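Local structure of mosquitocidal toxin (Bacillus sphaericus, 2CB4) at residues H76-W81 / D179-P184; R80-P85 / N92-R97. The protein is a bacterial insecticidal toxin whose catalytic domain, the part described here, probably transfers ADP-ribose from NAD to target proteins. The protein carries 1 engineered substitution. One frame throughout, in Å; residues are numbered along the deposited sequence.

Contact 1. Residues H76-W81 / D179-P184. Engineered in segment 179-184: Gln180 (natural residue Glu).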
# COMPACT_ATOMS: atom_id res chain seq x y z
N HIS A 76 -35.84 -14.95 33.52
CA HIS A 76 -35.00 -15.00 32.33
C HIS A 76 -34.51 -13.64 31.83
O HIS A 76 -33.89 -13.55 30.77
CB HIS A 76 -35.69 -15.80 31.20
CG HIS A 76 -35.88 -17.24 31.55
ND1 HIS A 76 -37.01 -17.70 32.19
CD2 HIS A 76 -35.03 -18.29 31.45
CE1 HIS A 76 -36.87 -18.99 32.44
NE2 HIS A 76 -35.67 -19.37 32.01
N ARG A 77 -34.80 -12.61 32.61
CA ARG A 77 -34.42 -11.24 32.31
C ARG A 77 -32.92 -11.04 32.56
O ARG A 77 -32.42 -11.21 33.70
CB ARG A 77 -35.23 -10.28 33.17
CG ARG A 77 -35.03 -8.82 32.81
CD ARG A 77 -36.09 -7.98 33.46
NE ARG A 77 -35.93 -6.56 33.18
CZ ARG A 77 -35.42 -5.68 34.03
NH1 ARG A 77 -35.03 -6.07 35.24
NH2 ARG A 77 -35.32 -4.40 33.69
N LEU A 78 -32.22 -10.68 31.49
CA LEU A 78 -30.77 -10.46 31.55
C LEU A 78 -30.43 -8.98 31.35
O LEU A 78 -31.19 -8.21 30.74
CB LEU A 78 -30.05 -11.31 30.49
CG LEU A 78 -30.31 -12.81 30.54
CD1 LEU A 78 -29.74 -13.46 29.28
CD2 LEU A 78 -29.64 -13.37 31.80
N LEU A 79 -29.28 -8.59 31.87
CA LEU A 79 -28.82 -7.21 31.79
C LEU A 79 -27.38 -7.16 31.31
O LEU A 79 -26.59 -8.06 31.58
CB LEU A 79 -28.88 -6.54 33.18
CG LEU A 79 -30.21 -6.55 33.94
CD1 LEU A 79 -29.94 -5.98 35.34
CD2 LEU A 79 -31.27 -5.71 33.19
N ARG A 80 -27.05 -6.08 30.63
CA ARG A 80 -25.68 -5.86 30.18
C ARG A 80 -25.33 -4.38 30.27
O ARG A 80 -26.00 -3.54 29.68
CB ARG A 80 -25.41 -6.38 28.76
CG ARG A 80 -24.03 -6.02 28.35
CD ARG A 80 -23.52 -6.78 27.17
NE ARG A 80 -22.30 -6.14 26.70
CZ ARG A 80 -21.06 -6.59 26.88
NH1 ARG A 80 -20.83 -7.74 27.49
NH2 ARG A 80 -20.05 -5.88 26.42
N TRP A 81 -24.28 -4.08 31.02
CA TRP A 81 -23.77 -2.72 31.18
C TRP A 81 -22.83 -2.50 30.01
O TRP A 81 -21.92 -3.30 29.77
CB TRP A 81 -22.96 -2.63 32.47
CG TRP A 81 -23.84 -2.71 33.69
CD1 TRP A 81 -24.07 -3.83 34.49
CD2 TRP A 81 -24.58 -1.64 34.28
NE1 TRP A 81 -24.93 -3.51 35.51
CE2 TRP A 81 -25.27 -2.18 35.41
CE3 TRP A 81 -24.79 -0.29 33.94
CZ2 TRP A 81 -26.11 -1.40 36.22
CZ3 TRP A 81 -25.61 0.49 34.77
CH2 TRP A 81 -26.24 -0.06 35.90
N ASP A 179 -22.89 -13.52 38.71
CA ASP A 179 -24.05 -14.29 38.25
C ASP A 179 -24.24 -14.14 36.75
O ASP A 179 -25.27 -13.62 36.33
CB ASP A 179 -25.33 -13.80 38.91
CG ASP A 179 -25.27 -13.85 40.42
OD1 ASP A 179 -24.73 -14.85 40.98
OD2 ASP A 179 -25.77 -12.88 41.05
N GLN A 180 -23.27 -14.60 35.97
CA GLN A 180 -23.30 -14.42 34.52
C GLN A 180 -23.93 -15.46 33.72
O GLN A 180 -23.77 -16.66 34.00
CB GLN A 180 -21.89 -14.51 34.00
CG GLN A 180 -21.13 -13.28 33.85
CD GLN A 180 -19.87 -13.55 33.01
OE1 GLN A 180 -19.92 -14.02 31.84
NE2 GLN A 180 -18.72 -13.28 33.60
N ILE A 181 -24.48 -15.03 32.59
CA ILE A 181 -25.00 -15.92 31.59
C ILE A 181 -24.19 -15.49 30.35
O ILE A 181 -24.23 -14.33 29.98
CB ILE A 181 -26.50 -15.74 31.39
CG1 ILE A 181 -27.23 -15.70 32.73
CG2 ILE A 181 -26.97 -16.70 30.29
CD1 ILE A 181 -27.04 -17.10 33.66
N THR A 182 -23.37 -16.39 29.81
CA THR A 182 -22.48 -16.10 28.68
C THR A 182 -23.05 -16.57 27.35
O THR A 182 -23.68 -17.65 27.30
CB THR A 182 -21.11 -16.78 28.91
OG1 THR A 182 -20.54 -16.30 30.13
CG2 THR A 182 -20.15 -16.52 27.76
N PHE A 183 -22.82 -15.76 26.29
CA PHE A 183 -23.32 -16.06 24.95
C PHE A 183 -22.21 -16.20 23.95
O PHE A 183 -21.64 -15.21 23.50
CB PHE A 183 -24.33 -15.00 24.50
CG PHE A 183 -25.60 -15.00 25.30
CD1 PHE A 183 -26.77 -15.61 24.80
CD2 PHE A 183 -25.63 -14.43 26.56
CE1 PHE A 183 -27.93 -15.63 25.56
CE2 PHE A 183 -26.80 -14.44 27.32
CZ PHE A 183 -27.95 -15.06 26.83
N PRO A 184 -21.92 -17.44 23.56
CA PRO A 184 -20.88 -17.68 22.56
C PRO A 184 -21.45 -17.15 21.24
O PRO A 184 -22.57 -17.53 20.85
CB PRO A 184 -20.74 -19.23 22.54
CG PRO A 184 -21.36 -19.71 23.81
CD PRO A 184 -22.48 -18.72 24.08
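The two methyls of Leu78 divide between two partners on strand 180-184, one taking Ile181 and the other Phe183. CD2 of Leu78 rests on CG1 of Ile181 at 3.5 Å, the two side chains roughly perpendicular. The Phe183 side chain comes from the opposite direction, and CD1 of Leu78 reaches its ring at the edge, near the plane, 3.4 Å from Phe183 CZ. Leu78 CG lies opposite the carbonyl carbon and beside the backbone N (chi1 -56°), which turns the fork of methyls across to the other strand. The three residues are buried. Strand 123-131 pairs antiparallel with both strands and bridges them; its Thr126 touches Leu78 and Phe183, and its OG1 is hydrogen-bonded to Ile181 O. Arg59, from a loop, packs on both Leu78 and Ile181. Next to the patch, the engineered Gln180 leaves its backbone away from strand 78-82; its OE1 is hydrogen-bonded to Ser125 OG and, weakly, to Thr182 OG1. Arg80, Ser125 and position 180, a Glu in the natural toxin, are consistent with the R-S-E signature of this class of ADP-ribosyltransferases, and Glu178 would complete an E-x-E motif as in arginine-specific members. No hydrogen bond joins the two segments: the contact is purely apolar, and directional bonding comes from neighbouring strands.

Contact 2. Residues R80-P85 / N92-R97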
# COMPACT_ATOMS: atom_id res chain seq x y z
N ARG A 80 -27.05 -6.08 30.63
CA ARG A 80 -25.68 -5.86 30.18
C ARG A 80 -25.33 -4.38 30.27
O ARG A 80 -26.00 -3.54 29.68
CB ARG A 80 -25.41 -6.38 28.76
CG ARG A 80 -24.03 -6.02 28.35
CD ARG A 80 -23.52 -6.78 27.17
NE ARG A 80 -22.30 -6.14 26.70
CZ ARG A 80 -21.06 -6.59 26.88
NH1 ARG A 80 -20.83 -7.74 27.49
NH2 ARG A 80 -20.05 -5.88 26.42
N TRP A 81 -24.28 -4.08 31.02
CA TRP A 81 -23.77 -2.72 31.18
C TRP A 81 -22.83 -2.50 30.01
O TRP A 81 -21.92 -3.30 29.77
CB TRP A 81 -22.96 -2.63 32.47
CG TRP A 81 -23.84 -2.71 33.69
CD1 TRP A 81 -24.07 -3.83 34.49
CD2 TRP A 81 -24.58 -1.64 34.28
NE1 TRP A 81 -24.93 -3.51 35.51
CE2 TRP A 81 -25.27 -2.18 35.41
CE3 TRP A 81 -24.79 -0.29 33.94
CZ2 TRP A 81 -26.11 -1.40 36.22
CZ3 TRP A 81 -25.61 0.49 34.77
CH2 TRP A 81 -26.24 -0.06 35.90
N ASP A 82 -23.03 -1.41 29.28
CA ASP A 82 -22.19 -1.13 28.11
C ASP A 82 -22.08 0.38 27.91
O ASP A 82 -23.07 1.12 28.12
CB ASP A 82 -22.77 -1.82 26.84
CG ASP A 82 -21.70 -2.20 25.83
OD1 ASP A 82 -21.05 -1.29 25.28
OD2 ASP A 82 -21.50 -3.41 25.55
N ARG A 83 -20.90 0.83 27.49
CA ARG A 83 -20.68 2.26 27.23
C ARG A 83 -21.18 2.67 25.83
O ARG A 83 -21.34 3.85 25.58
CB ARG A 83 -19.20 2.66 27.42
CG ARG A 83 -18.61 2.43 28.85
CD ARG A 83 -18.82 3.64 29.74
NE ARG A 83 -18.56 3.41 31.17
CZ ARG A 83 -18.82 4.32 32.10
NH1 ARG A 83 -19.29 5.49 31.74
NH2 ARG A 83 -18.64 4.09 33.37
N ARG A 84 -21.46 1.69 24.96
CA ARG A 84 -21.94 1.95 23.60
C ARG A 84 -23.43 2.29 23.56
O ARG A 84 -24.22 1.67 24.25
CB ARG A 84 -21.56 0.81 22.64
CG ARG A 84 -20.05 0.62 22.51
CD ARG A 84 -19.72 -0.70 21.78
NE ARG A 84 -20.11 -1.85 22.61
CZ ARG A 84 -20.24 -3.09 22.16
NH1 ARG A 84 -19.99 -3.36 20.88
NH2 ARG A 84 -20.61 -4.06 23.00
N PRO A 85 -23.80 3.30 22.76
CA PRO A 85 -25.19 3.76 22.73
C PRO A 85 -26.12 2.99 21.82
O PRO A 85 -25.68 2.17 21.00
CB PRO A 85 -25.05 5.21 22.28
CG PRO A 85 -23.83 5.15 21.32
CD PRO A 85 -22.92 4.10 21.86
N ASN A 92 -26.72 -3.22 15.73
CA ASN A 92 -25.80 -4.34 15.56
C ASN A 92 -25.87 -5.47 16.57
O ASN A 92 -25.32 -6.52 16.33
CB ASN A 92 -24.35 -3.78 15.62
CG ASN A 92 -24.06 -2.81 14.52
OD1 ASN A 92 -24.19 -3.13 13.34
ND2 ASN A 92 -23.69 -1.60 14.88
N GLY A 93 -26.49 -5.22 17.72
CA GLY A 93 -26.57 -6.18 18.80
C GLY A 93 -25.24 -6.18 19.55
O GLY A 93 -24.43 -5.24 19.45
N PHE A 94 -24.98 -7.25 20.28
CA PHE A 94 -23.71 -7.39 20.97
C PHE A 94 -22.85 -8.38 20.21
O PHE A 94 -23.06 -9.59 20.28
CB PHE A 94 -23.93 -7.85 22.40
CG PHE A 94 -24.60 -6.82 23.26
CD1 PHE A 94 -23.95 -5.61 23.55
CD2 PHE A 94 -25.90 -7.03 23.75
CE1 PHE A 94 -24.58 -4.64 24.35
CE2 PHE A 94 -26.53 -6.06 24.53
CZ PHE A 94 -25.86 -4.86 24.84
N ILE A 95 -21.90 -7.83 19.46
CA ILE A 95 -20.96 -8.62 18.66
C ILE A 95 -19.73 -8.82 19.54
O ILE A 95 -19.31 -7.90 20.26
CB ILE A 95 -20.60 -7.85 17.35
CG1 ILE A 95 -21.89 -7.60 16.52
CG2 ILE A 95 -19.55 -8.61 16.52
CD1 ILE A 95 -21.64 -6.69 15.29
N PRO A 96 -19.18 -10.03 19.56
CA PRO A 96 -18.03 -10.32 20.42
C PRO A 96 -16.74 -9.62 19.98
O PRO A 96 -16.62 -9.19 18.83
CB PRO A 96 -17.86 -11.85 20.30
CG PRO A 96 -19.07 -12.34 19.65
CD PRO A 96 -19.65 -11.24 18.85
N ARG A 97 -15.77 -9.53 20.88
CA ARG A 97 -14.49 -8.93 20.55
C ARG A 97 -13.75 -9.68 19.44
O ARG A 97 -13.04 -9.05 18.66
CB ARG A 97 -13.62 -8.74 21.78
CG ARG A 97 -14.22 -7.71 22.70
CD ARG A 97 -13.57 -7.74 24.06
NE ARG A 97 -12.21 -7.24 23.99
CZ ARG A 97 -11.27 -7.51 24.88
NH1 ARG A 97 -11.52 -8.27 25.95
NH2 ARG A 97 -10.07 -7.00 24.72
O HOH W 1 -20.55 -6.67 22.44
O HOH W 2 -21.72 -4.75 19.25
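Arg80 lays its aliphatic chain over one face of the Phe94 ring, and this CH-pi contact is the main apolar element: CD stands 3.7 Å from the centroid of the Phe94 ring, 10° off the normal. With CG opposite the backbone N (chi1 176°) and extended as far as NE, the chain runs antiparallel to the Phe94 side chain across its ring. Arg80 NE follows over the same face, its guanidinium tilted 57° to the ring. Arg84 NH2 comes instead to the ring edge, in plane, 3.7 Å from Phe94 CD1, and Asp82 OD2 approaches obliquely, 3.5 Å from Phe94 CE1.

The charged groups form a salt-bridge network centred on Asp82. Arg80 sends NE and NH2 to the single atom OD2 of Asp82, while Arg84 spans the carboxylate, NE to OD1 at 2.9 Å and NH2 to OD2 at 2.8 Å. OD2 thus has three donors. OD1 also accepts from Arg84 N at 3.0 Å, closing an Asx turn; together with the paired Arg84 bonds it holds the carboxylate's rotation where the strand ends. Arg80 NH2 also bridges to Asp256, its strongest polar partner, and NH1 bonds Ser125 O.

Two waters carry Arg84 to the other backbone: one links NH2 to Ile95 O, the other binds Gly93 O and Ile95 N and, weakly, Arg84 NH1.

The cluster ties the end of strand 78-82 to the loop that follows helix 86-92. Strand 150-156 contributes Tyr154, edge-to-face with Phe94, and strand 123-131 packs Val124 against both Arg80 and Phe94.

Overall arrangement
Contacts 1 and 2 both start from strand 78-82, share Arg80 and Trp81, and have centres about 12 Å apart. Along the chain the order is 76-81, 80-85, 92-97 and, much later, 179-184. Contact 1 lies near the centre of the chain, between two strands that are not paired with each other but both pair with strand 123-131; contact 2 is farther out and joins the same sheet to a loop only a short helix away in sequence. All four segments belong to the Scabin-like part of the ADP-ribosyltransferase domain. The strand bearing Arg80 is thereby anchored at one end to strand 180-184 and at the other to the loop after helix 86-92.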